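Galectin (Xenopus laevis, PDB 3WUC) probably binds beta-galactosides such as lactose, as a proto-type galectin of the skin with a beta-sandwich carbohydrate-recognition domain. Local coordinates at residues L14-G19 with E119-L124; R21-G26 with E89-F94; F94-C99 with F112-P117. One frame throughout, in Å; residues are numbered along the deposited sequence.

In the fold
The three contacts are spread over the two antiparallel sheets of the galectin beta-sandwich. Contact 2 pairs neighbouring strands 20-28 and 89-96 within the five-stranded sheet, and contact 3, whose centre lies about 17 Å from it, starts on the same strand, with Phe-94 common to both. Contact 1 belongs to the other sheet, its centre about 15 Å from that of contact 2 and about 11 Å from that of contact 3. Along the chain contact 2 closes before contact 3 opens, and both are nested inside the loop closed by contact 1. Packing of Leu-16 and Leu-124 on Val-22, not strand pairing, brings the sheets together, while Lys-18 NZ forms a salt bridge to Asp-98, linking contact 1 to contact 3.

Contact 1 of 3, residues L14-G19 with E119-L124; sequences LNLHKG and EVINYL
Val-120 lays its CG2 methyl over one face of the His-17 imidazole, 3.8 Å from the ring centroid and 26° off the ring normal, a CH-pi contact displaced toward the rim at CE1. With CG anti to the carbonyl carbon (chi1 -67°), the His-17 ring lies alongside Val-120, the two side chains pointing the same way. The ring also reaches back along its own segment, where His-17 NE2 donates to Asn-15 OD1 at 2.9 Å; that donor stands above the amide plane, and the angle at hydrogen is bent to 139°. The other branch of Val-120, CG1, meets Asn-15 at CA and OD1, so the valine touches both partners of this bond.

Leu-16 and Ile-121 form an antiparallel hydrogen-bonded pair, with N-H to O bonds in both directions, and Asn-15 and Leu-16 both face Ile-121: a G1 beta bulge, with Asn-15 at positive phi. This joins the short strand 16-17 to strand 120-127 in one sheet of the galectin sandwich. Within the bulge the amide of Asn-15 turns to a side chain, donating to Asn-122 OD1 at 2.8 Å, while Leu-14 N bonds to Asn-122 O at 3.0 Å; one asparagine thus receives two successive amides.

On the inner side Leu-16 CB lies 4.2 Å from Ile-121 CB. Nearby, Leu-14 CD2 approaches Leu-124 CD1 obliquely. At the far end Lys-18, extended beyond CG, crosses Glu-119 at about a right angle. Lys-18 NZ meets Glu-119 OE2 from above the carboxylate plane at 3.0 Å, in a salt bridge, and also pairs with Asp-98. A water accepts from Lys-18 N and donates to both Glu-119 O and OE1.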
loop_
_atom_site.group_PDB
_atom_site.type_symbol
_atom_site.label_atom_id
_atom_site.label_comp_id
_atom_site.label_asym_id
_atom_site.label_seq_id
_atom_site.Cartn_x
_atom_site.Cartn_y
_atom_site.Cartn_z
ATOM N N LEU B 14 -18.981 -0.163 -4.786
ATOM C CA LEU B 14 -17.926 0.200 -3.823
ATOM C C LEU B 14 -18.343 0.001 -2.351
ATOM O O LEU B 14 -17.478 -0.383 -1.557
ATOM C CB LEU B 14 -17.447 1.621 -4.088
ATOM C CG LEU B 14 -16.197 1.962 -3.266
ATOM C CD1 LEU B 14 -14.931 1.203 -3.677
ATOM C CD2 LEU B 14 -15.968 3.483 -3.326
ATOM N N ASN B 15 -19.614 0.164 -2.016
ATOM C CA ASN B 15 -20.140 -0.041 -0.667
ATOM C C ASN B 15 -19.405 0.715 0.408
ATOM O O ASN B 15 -19.150 0.196 1.494
ATOM C CB ASN B 15 -20.125 -1.528 -0.343
ATOM C CG ASN B 15 -21.140 -1.903 0.672
ATOM O OD1 ASN B 15 -22.184 -1.287 0.819
ATOM N ND2 ASN B 15 -20.853 -2.941 1.393
ATOM N N LEU B 16 -19.084 1.964 0.118
ATOM C CA LEU B 16 -18.429 2.847 1.064
ATOM C C LEU B 16 -19.491 3.521 1.923
ATOM O O LEU B 16 -20.245 4.319 1.438
ATOM C CB LEU B 16 -17.570 3.881 0.362
ATOM C CG LEU B 16 -16.737 4.783 1.217
ATOM C CD1 LEU B 16 -15.580 4.070 1.878
ATOM C CD2 LEU B 16 -16.286 5.938 0.393
ATOM N N HIS B 17 -19.482 3.256 3.201
ATOM C CA HIS B 17 -20.403 3.841 4.147
ATOM C C HIS B 17 -19.825 5.037 4.869
ATOM O O HIS B 17 -18.622 5.203 4.938
ATOM C CB HIS B 17 -20.769 2.787 5.173
ATOM C CG HIS B 17 -21.573 1.665 4.586
ATOM N ND1 HIS B 17 -22.941 1.548 4.819
ATOM C CD2 HIS B 17 -21.242 0.669 3.745
ATOM C CE1 HIS B 17 -23.397 0.491 4.166
ATOM N NE2 HIS B 17 -22.398 -0.036 3.476
ATOM N N LYS B 18 -20.671 5.876 5.475
ATOM C CA LYS B 18 -20.134 6.982 6.286
ATOM C C LYS B 18 -19.216 6.450 7.421
ATOM O O LYS B 18 -19.446 5.370 7.969
ATOM C CB LYS B 18 -21.288 7.907 6.766
ATOM C CG LYS B 18 -21.887 8.708 5.642
ATOM C CD LYS B 18 -22.954 9.651 6.138
ATOM C CE LYS B 18 -23.505 10.421 4.957
ATOM N NZ LYS B 18 -24.838 11.012 5.286
ATOM N N GLY B 19 -18.213 7.229 7.784
ATOM C CA GLY B 19 -17.257 6.850 8.812
ATOM C C GLY B 19 -16.051 6.117 8.209
ATOM O O GLY B 19 -15.126 5.642 8.930
ATOM N N GLU B 119 -26.299 7.430 1.897
ATOM C CA GLU B 119 -25.723 6.634 2.977
ATOM C C GLU B 119 -24.604 5.720 2.476
ATOM O O GLU B 119 -23.844 5.276 3.258
ATOM C CB GLU B 119 -26.762 5.814 3.732
ATOM C CG GLU B 119 -27.561 6.734 4.722
ATOM C CD GLU B 119 -26.639 7.519 5.746
ATOM O OE1 GLU B 119 -25.815 6.898 6.516
ATOM O OE2 GLU B 119 -26.726 8.772 5.819
ATOM N N VAL B 120 -24.560 5.459 1.187
ATOM C CA VAL B 120 -23.533 4.558 0.592
ATOM C C VAL B 120 -23.086 5.125 -0.713
ATOM O O VAL B 120 -23.896 5.433 -1.592
ATOM C CB VAL B 120 -24.063 3.119 0.407
ATOM C CG1 VAL B 120 -22.994 2.205 -0.161
ATOM C CG2 VAL B 120 -24.583 2.556 1.701
ATOM N N ILE B 121 -21.776 5.270 -0.876
ATOM C CA ILE B 121 -21.157 5.546 -2.170
ATOM C C ILE B 121 -20.753 4.297 -2.841
ATOM O O ILE B 121 -19.956 3.491 -2.337
ATOM C CB ILE B 121 -19.887 6.486 -2.020
ATOM C CG1 ILE B 121 -20.439 7.845 -1.474
ATOM C CG2 ILE B 121 -19.079 6.601 -3.324
ATOM C CD1 ILE B 121 -19.323 8.719 -1.084
ATOM N N ASN B 122 -21.402 4.014 -3.922
ATOM C CA ASN B 122 -21.104 2.827 -4.653
ATOM C C ASN B 122 -20.350 2.986 -5.963
ATOM O O ASN B 122 -19.842 2.028 -6.587
ATOM C CB ASN B 122 -22.406 2.082 -4.962
ATOM C CG ASN B 122 -22.896 1.217 -3.848
ATOM O OD1 ASN B 122 -22.117 0.437 -3.214
ATOM N ND2 ASN B 122 -24.156 1.362 -3.526
ATOM N N TYR B 123 -20.324 4.218 -6.520
ATOM C CA TYR B 123 -19.714 4.532 -7.727
ATOM C C TYR B 123 -18.556 5.491 -7.547
ATOM O O TYR B 123 -18.672 6.476 -6.824
ATOM C CB TYR B 123 -20.749 5.240 -8.671
ATOM C CG TYR B 123 -20.263 5.751 -10.000
ATOM C CD1 TYR B 123 -20.163 4.966 -11.154
ATOM C CD2 TYR B 123 -19.923 7.086 -10.178
ATOM C CE1 TYR B 123 -19.767 5.445 -12.365
ATOM C CE2 TYR B 123 -19.490 7.582 -11.382
ATOM C CZ TYR B 123 -19.427 6.801 -12.505
ATOM O OH TYR B 123 -18.976 7.326 -13.695
ATOM N N LEU B 124 -17.435 5.082 -8.166
ATOM C CA LEU B 124 -16.213 5.902 -8.209
ATOM C C LEU B 124 -15.601 5.872 -9.580
ATOM O O LEU B 124 -15.401 4.787 -10.180
ATOM C CB LEU B 124 -15.229 5.406 -7.137
ATOM C CG LEU B 124 -13.973 6.270 -6.863
ATOM C CD1 LEU B 124 -13.536 6.039 -5.437
ATOM C CD2 LEU B 124 -12.907 5.937 -7.902
HETATM O O HOH W 1 -23.581 5.301 5.816
#

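Contact 2 of 3, residues R21-G26 with E89-F94; sequences RVEVRG and ETMLIF
Strands 20-28 and 89-96 are neighbours in the five-stranded sheet of the galectin sandwich, and Val-22 with Phe-94, Val-24 with Leu-92 and Gly-26 with Thr-90 form the antiparallel hydrogen-bonded pairs between these two segments. The short segments run 169° apart with axes 4.7 Å from each other. Two N-H to O bonds join each pair, the longest being Gly-26 N to Thr-90 O at 3.2 Å.

Val-22, Val-24, Leu-92 and Phe-94 turn their side chains to the sandwich interior, against strands 36-39 and 120-127. Val-22 CG1 lies 4.1 Å from Phe-94 CB.

The opposite face carries Glu-23, Arg-25, Met-91 and Ile-93. Met-91 extends from its backbone and bends at its last torsion (chi3 66°); its SD lies 3.7 Å from Glu-23 CD, while its CG rests 3.7 Å from Arg-25 CG. Glu-23 and Ile-93 lie alongside each other, with CG and CG1 touching. This face meets a third subunit, where Glu-23 and Arg-25 form reciprocal salt bridges with Arg-25 and Glu-23 of that subunit. Arg-25 NH2 also makes a long salt bridge to Glu-89 OE1, and a water accepts from Arg-25 NE at 3.0 Å while donating to Thr-90 O.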
loop_
_atom_site.group_PDB
_atom_site.type_symbol
_atom_site.label_atom_id
_atom_site.label_comp_id
_atom_site.label_asym_id
_atom_site.label_seq_id
_atom_site.Cartn_x
_atom_site.Cartn_y
_atom_site.Cartn_z
ATOM N N ARG B 21 -13.315 5.893 4.507
ATOM C CA ARG B 21 -12.581 6.760 3.548
ATOM C C ARG B 21 -12.101 5.893 2.382
ATOM O O ARG B 21 -11.827 4.662 2.547
ATOM C CB ARG B 21 -11.448 7.558 4.145
ATOM C CG ARG B 21 -10.363 6.764 4.801
ATOM C CD ARG B 21 -9.218 7.644 5.319
ATOM N NE ARG B 21 -8.115 6.799 5.785
ATOM C CZ ARG B 21 -8.067 6.194 6.989
ATOM N NH1 ARG B 21 -9.049 6.342 7.878
ATOM N NH2 ARG B 21 -7.028 5.430 7.307
ATOM N N VAL B 22 -11.909 6.543 1.272
ATOM C CA VAL B 22 -11.349 5.966 0.073
ATOM C C VAL B 22 -10.177 6.766 -0.342
ATOM O O VAL B 22 -10.230 7.995 -0.483
ATOM C CB VAL B 22 -12.377 5.675 -1.050
ATOM C CG1 VAL B 22 -13.120 6.931 -1.496
ATOM C CG2 VAL B 22 -11.751 4.958 -2.202
ATOM N N GLU B 23 -9.073 6.040 -0.648
ATOM C CA GLU B 23 -7.830 6.600 -1.112
ATOM C C GLU B 23 -7.603 6.200 -2.588
ATOM O O GLU B 23 -7.714 5.033 -2.903
ATOM C CB GLU B 23 -6.665 6.033 -0.289
ATOM C CG GLU B 23 -5.299 6.457 -0.810
ATOM C CD GLU B 23 -4.137 5.782 -0.057
ATOM O OE1 GLU B 23 -4.175 5.853 1.232
ATOM O OE2 GLU B 23 -3.314 5.083 -0.792
ATOM N N VAL B 24 -7.371 7.161 -3.466
ATOM C CA VAL B 24 -7.161 7.001 -4.909
ATOM C C VAL B 24 -5.803 7.569 -5.258
ATOM O O VAL B 24 -5.538 8.759 -5.037
ATOM C CB VAL B 24 -8.275 7.761 -5.718
ATOM C CG1 VAL B 24 -8.072 7.626 -7.206
ATOM C CG2 VAL B 24 -9.649 7.327 -5.274
ATOM N N ARG B 25 -4.948 6.706 -5.754
ATOM C CA ARG B 25 -3.690 7.031 -6.387
ATOM C C ARG B 25 -3.715 6.749 -7.864
ATOM O O ARG B 25 -4.209 5.701 -8.280
ATOM C CB ARG B 25 -2.581 6.195 -5.730
ATOM C CG ARG B 25 -2.348 6.603 -4.331
ATOM C CD ARG B 25 -1.208 5.775 -3.669
ATOM N NE ARG B 25 0.089 6.124 -4.235
ATOM C CZ ARG B 25 1.269 5.692 -3.773
ATOM N NH1 ARG B 25 1.306 4.920 -2.706
ATOM N NH2 ARG B 25 2.381 6.076 -4.368
ATOM N N GLY B 26 -3.198 7.682 -8.615
ATOM C CA GLY B 26 -3.131 7.518 -10.050
ATOM C C GLY B 26 -2.210 8.473 -10.706
ATOM O O GLY B 26 -1.720 9.381 -10.064
ATOM N N GLU B 89 2.177 11.372 -10.757
ATOM C CA GLU B 89 1.321 10.718 -9.786
ATOM C C GLU B 89 0.700 11.709 -8.821
ATOM O O GLU B 89 1.203 12.818 -8.553
ATOM C CB GLU B 89 2.032 9.604 -9.023
ATOM C CG GLU B 89 2.858 8.613 -9.826
ATOM C CD GLU B 89 3.319 7.427 -8.980
ATOM O OE1 GLU B 89 2.981 7.315 -7.739
ATOM O OE2 GLU B 89 3.924 6.545 -9.629
ATOM N N THR B 90 -0.492 11.353 -8.301
ATOM C CA THR B 90 -1.157 12.119 -7.334
ATOM C C THR B 90 -1.966 11.190 -6.439
ATOM O O THR B 90 -2.114 10.007 -6.741
ATOM C CB THR B 90 -2.028 13.239 -7.900
ATOM O OG1 THR B 90 -2.450 14.107 -6.873
ATOM C CG2 THR B 90 -3.321 12.651 -8.514
ATOM N N MET B 91 -2.385 11.671 -5.328
ATOM C CA MET B 91 -3.209 10.916 -4.356
ATOM C C MET B 91 -4.282 11.840 -3.799
ATOM O O MET B 91 -3.996 12.947 -3.369
ATOM C CB MET B 91 -2.380 10.344 -3.202
ATOM C CG MET B 91 -3.197 9.571 -2.247
ATOM S SD MET B 91 -2.150 8.689 -1.062
ATOM C CE MET B 91 -1.437 10.035 -0.202
ATOM N N LEU B 92 -5.556 11.385 -3.818
ATOM C CA LEU B 92 -6.660 12.077 -3.203
ATOM C C LEU B 92 -7.359 11.140 -2.242
ATOM O O LEU B 92 -7.558 9.963 -2.595
ATOM C CB LEU B 92 -7.661 12.583 -4.299
ATOM C CG LEU B 92 -7.130 13.693 -5.250
ATOM C CD1 LEU B 92 -8.080 13.872 -6.447
ATOM C CD2 LEU B 92 -7.123 14.979 -4.469
ATOM N N ILE B 93 -7.692 11.599 -1.065
ATOM C CA ILE B 93 -8.364 10.769 -0.059
ATOM C C ILE B 93 -9.703 11.455 0.247
ATOM O O ILE B 93 -9.775 12.654 0.450
ATOM C CB ILE B 93 -7.514 10.582 1.203
ATOM C CG1 ILE B 93 -6.244 9.892 0.796
ATOM C CG2 ILE B 93 -8.286 9.787 2.186
ATOM C CD1 ILE B 93 -5.277 9.840 1.962
ATOM N N PHE B 94 -10.786 10.690 0.276
ATOM C CA PHE B 94 -12.134 11.227 0.543
ATOM C C PHE B 94 -12.690 10.589 1.781
ATOM O O PHE B 94 -12.868 9.373 1.802
ATOM C CB PHE B 94 -13.050 10.947 -0.659
ATOM C CG PHE B 94 -12.554 11.493 -1.974
ATOM C CD1 PHE B 94 -11.641 10.879 -2.748
ATOM C CD2 PHE B 94 -13.050 12.734 -2.393
ATOM C CE1 PHE B 94 -11.150 11.397 -3.939
ATOM C CE2 PHE B 94 -12.592 13.262 -3.636
ATOM C CZ PHE B 94 -11.698 12.619 -4.351
HETATM O O HOH W 2 0.210 8.474 -6.018
#

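Contact 3 of 3, residues F94-C99 with F112-P117; sequences FDFEDC and FTCRFP
Cys-114 directs its side chain at the loop at Glu-97 and Asp-98. Its CB lies 3.4 Å from Asp-98 O, the same carbonyl oxygen that accepts the Cys-114 backbone N-H. With the sulfur beside its own backbone N (chi1 -74°), Cys-114 SG lies 3.4 Å from Asp-98 O and 3.5 Å from Glu-97 O. At the tip Cys-114 SG also meets the Phe-96 ring at the edge, near the ring plane, 4.3 Å from Phe-96 CE1. Outside these segments Cys-114 packs on Ile-47 and Ile-100.

The backbone bond, Cys-114 N to Asp-98 O at 3.0 Å with an angle of 167° at hydrogen, lies next to an antiparallel non-hydrogen-bonded pair, Cys-99 with Thr-113. It marks the end of the pairing between strands 99-103 and 109-113, the latter being the outermost strand on this side of the five-stranded sheet within the chain. Cys-99 SG comes up against the partner strand, 3.8 Å from Phe-112 N and 4.0 Å from Thr-113 OG1.

Within segment 112-117, Phe-112 CZ sits over the centre of one face of the Arg-115 guanidinium, 3.6 Å above its plane. That guanidinium also bonds Ser-67 and the Ile-75 carbonyl. Arg-115 NE and Thr-113 N each bond a malonic acid molecule, probably from the crystallisation liquor.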
loop_
_atom_site.group_PDB
_atom_site.type_symbol
_atom_site.label_atom_id
_atom_site.label_comp_id
_atom_site.label_asym_id
_atom_site.label_seq_id
_atom_site.Cartn_x
_atom_site.Cartn_y
_atom_site.Cartn_z
ATOM N N PHE B 94 -10.786 10.690 0.276
ATOM C CA PHE B 94 -12.134 11.227 0.543
ATOM C C PHE B 94 -12.690 10.589 1.781
ATOM O O PHE B 94 -12.868 9.373 1.802
ATOM C CB PHE B 94 -13.050 10.947 -0.659
ATOM C CG PHE B 94 -12.554 11.493 -1.974
ATOM C CD1 PHE B 94 -11.641 10.879 -2.748
ATOM C CD2 PHE B 94 -13.050 12.734 -2.393
ATOM C CE1 PHE B 94 -11.150 11.397 -3.939
ATOM C CE2 PHE B 94 -12.592 13.262 -3.636
ATOM C CZ PHE B 94 -11.698 12.619 -4.351
ATOM N N ASP B 95 -12.979 11.363 2.798
ATOM C CA ASP B 95 -13.591 10.896 4.042
ATOM C C ASP B 95 -15.100 11.067 3.888
ATOM O O ASP B 95 -15.553 12.174 3.688
ATOM C CB ASP B 95 -13.192 11.770 5.246
ATOM C CG ASP B 95 -11.796 11.704 5.605
ATOM O OD1 ASP B 95 -11.126 10.766 5.113
ATOM O OD2 ASP B 95 -11.362 12.648 6.389
ATOM N N PHE B 96 -15.864 10.000 3.874
ATOM C CA PHE B 96 -17.290 10.093 3.714
ATOM C C PHE B 96 -18.003 10.262 5.052
ATOM O O PHE B 96 -17.951 9.368 5.916
ATOM C CB PHE B 96 -17.729 8.847 3.024
ATOM C CG PHE B 96 -19.197 8.771 2.689
ATOM C CD1 PHE B 96 -19.936 9.881 2.432
ATOM C CD2 PHE B 96 -19.774 7.529 2.570
ATOM C CE1 PHE B 96 -21.329 9.777 2.105
ATOM C CE2 PHE B 96 -21.120 7.358 2.209
ATOM C CZ PHE B 96 -21.918 8.505 1.966
ATOM N N GLU B 97 -18.638 11.454 5.229
ATOM C CA GLU B 97 -19.435 11.793 6.397
ATOM C C GLU B 97 -20.537 12.677 5.832
ATOM O O GLU B 97 -20.549 13.004 4.610
ATOM C CB GLU B 97 -18.590 12.522 7.465
ATOM C CG GLU B 97 -17.384 11.734 7.939
ATOM C CD GLU B 97 -17.687 10.584 8.863
ATOM O OE1 GLU B 97 -18.864 10.360 9.163
ATOM O OE2 GLU B 97 -16.736 9.863 9.282
ATOM N N ASP B 98 -21.443 13.159 6.715
ATOM C CA ASP B 98 -22.393 14.155 6.299
ATOM C C ASP B 98 -21.773 15.303 5.591
ATOM O O ASP B 98 -22.353 15.895 4.651
ATOM C CB ASP B 98 -23.181 14.694 7.555
ATOM C CG ASP B 98 -24.114 13.600 8.166
ATOM O OD1 ASP B 98 -24.417 12.575 7.513
ATOM O OD2 ASP B 98 -24.607 13.796 9.293
ATOM N N CYS B 99 -20.584 15.704 6.035
ATOM C CA CYS B 99 -19.721 16.616 5.292
ATOM C C CYS B 99 -18.526 15.802 4.801
ATOM O O CYS B 99 -17.825 15.229 5.654
ATOM C CB CYS B 99 -19.224 17.698 6.162
ATOM S SG CYS B 99 -18.340 18.983 5.229
ATOM N N PHE B 112 -16.857 19.434 1.792
ATOM C CA PHE B 112 -17.865 19.475 0.768
ATOM C C PHE B 112 -19.096 18.823 1.357
ATOM O O PHE B 112 -19.212 17.588 1.482
ATOM C CB PHE B 112 -17.390 18.786 -0.564
ATOM C CG PHE B 112 -18.200 19.130 -1.743
ATOM C CD1 PHE B 112 -18.366 20.432 -2.220
ATOM C CD2 PHE B 112 -18.939 18.142 -2.375
ATOM C CE1 PHE B 112 -19.167 20.764 -3.297
ATOM C CE2 PHE B 112 -19.702 18.436 -3.480
ATOM C CZ PHE B 112 -19.877 19.753 -3.946
ATOM N N THR B 113 -20.087 19.631 1.747
ATOM C CA THR B 113 -21.251 19.072 2.436
ATOM C C THR B 113 -22.067 18.225 1.465
ATOM O O THR B 113 -22.162 18.596 0.270
ATOM C CB THR B 113 -22.180 20.228 2.916
ATOM O OG1 THR B 113 -21.434 21.077 3.764
ATOM C CG2 THR B 113 -23.321 19.696 3.688
ATOM N N CYS B 114 -22.648 17.099 1.942
ATOM C CA CYS B 114 -23.507 16.303 1.106
ATOM C C CYS B 114 -24.723 17.164 0.661
ATOM O O CYS B 114 -25.420 17.667 1.547
ATOM C CB CYS B 114 -24.015 15.078 1.803
ATOM S SG CYS B 114 -22.742 13.801 1.976
ATOM N N ARG B 115 -24.895 17.349 -0.624
ATOM C CA ARG B 115 -26.022 18.187 -1.126
ATOM C C ARG B 115 -27.322 17.451 -1.241
ATOM O O ARG B 115 -28.347 18.068 -1.437
ATOM C CB ARG B 115 -25.664 18.740 -2.418
ATOM C CG ARG B 115 -24.618 19.852 -2.109
ATOM C CD ARG B 115 -24.041 20.293 -3.369
ATOM N NE ARG B 115 -23.314 21.550 -3.238
ATOM C CZ ARG B 115 -22.726 22.136 -4.273
ATOM N NH1 ARG B 115 -22.078 23.314 -4.103
ATOM N NH2 ARG B 115 -22.733 21.542 -5.464
ATOM N N PHE B 116 -27.272 16.128 -1.182
ATOM C CA PHE B 116 -28.484 15.279 -1.160
ATOM C C PHE B 116 -28.255 14.117 -0.207
ATOM O O PHE B 116 -27.100 13.807 0.062
ATOM C CB PHE B 116 -28.924 14.810 -2.567
ATOM C CG PHE B 116 -27.865 14.070 -3.369
ATOM C CD1 PHE B 116 -27.704 12.696 -3.255
ATOM C CD2 PHE B 116 -27.000 14.752 -4.216
ATOM C CE1 PHE B 116 -26.705 12.030 -3.996
ATOM C CE2 PHE B 116 -26.061 14.088 -4.968
ATOM C CZ PHE B 116 -25.894 12.742 -4.823
ATOM N N PRO B 117 -29.308 13.509 0.367
ATOM C CA PRO B 117 -29.108 12.437 1.299
ATOM C C PRO B 117 -28.480 11.219 0.604
ATOM O O PRO B 117 -28.886 10.829 -0.537
ATOM C CB PRO B 117 -30.524 12.130 1.818
ATOM C CG PRO B 117 -31.194 13.476 1.758
ATOM C CD PRO B 117 -30.707 14.021 0.467
#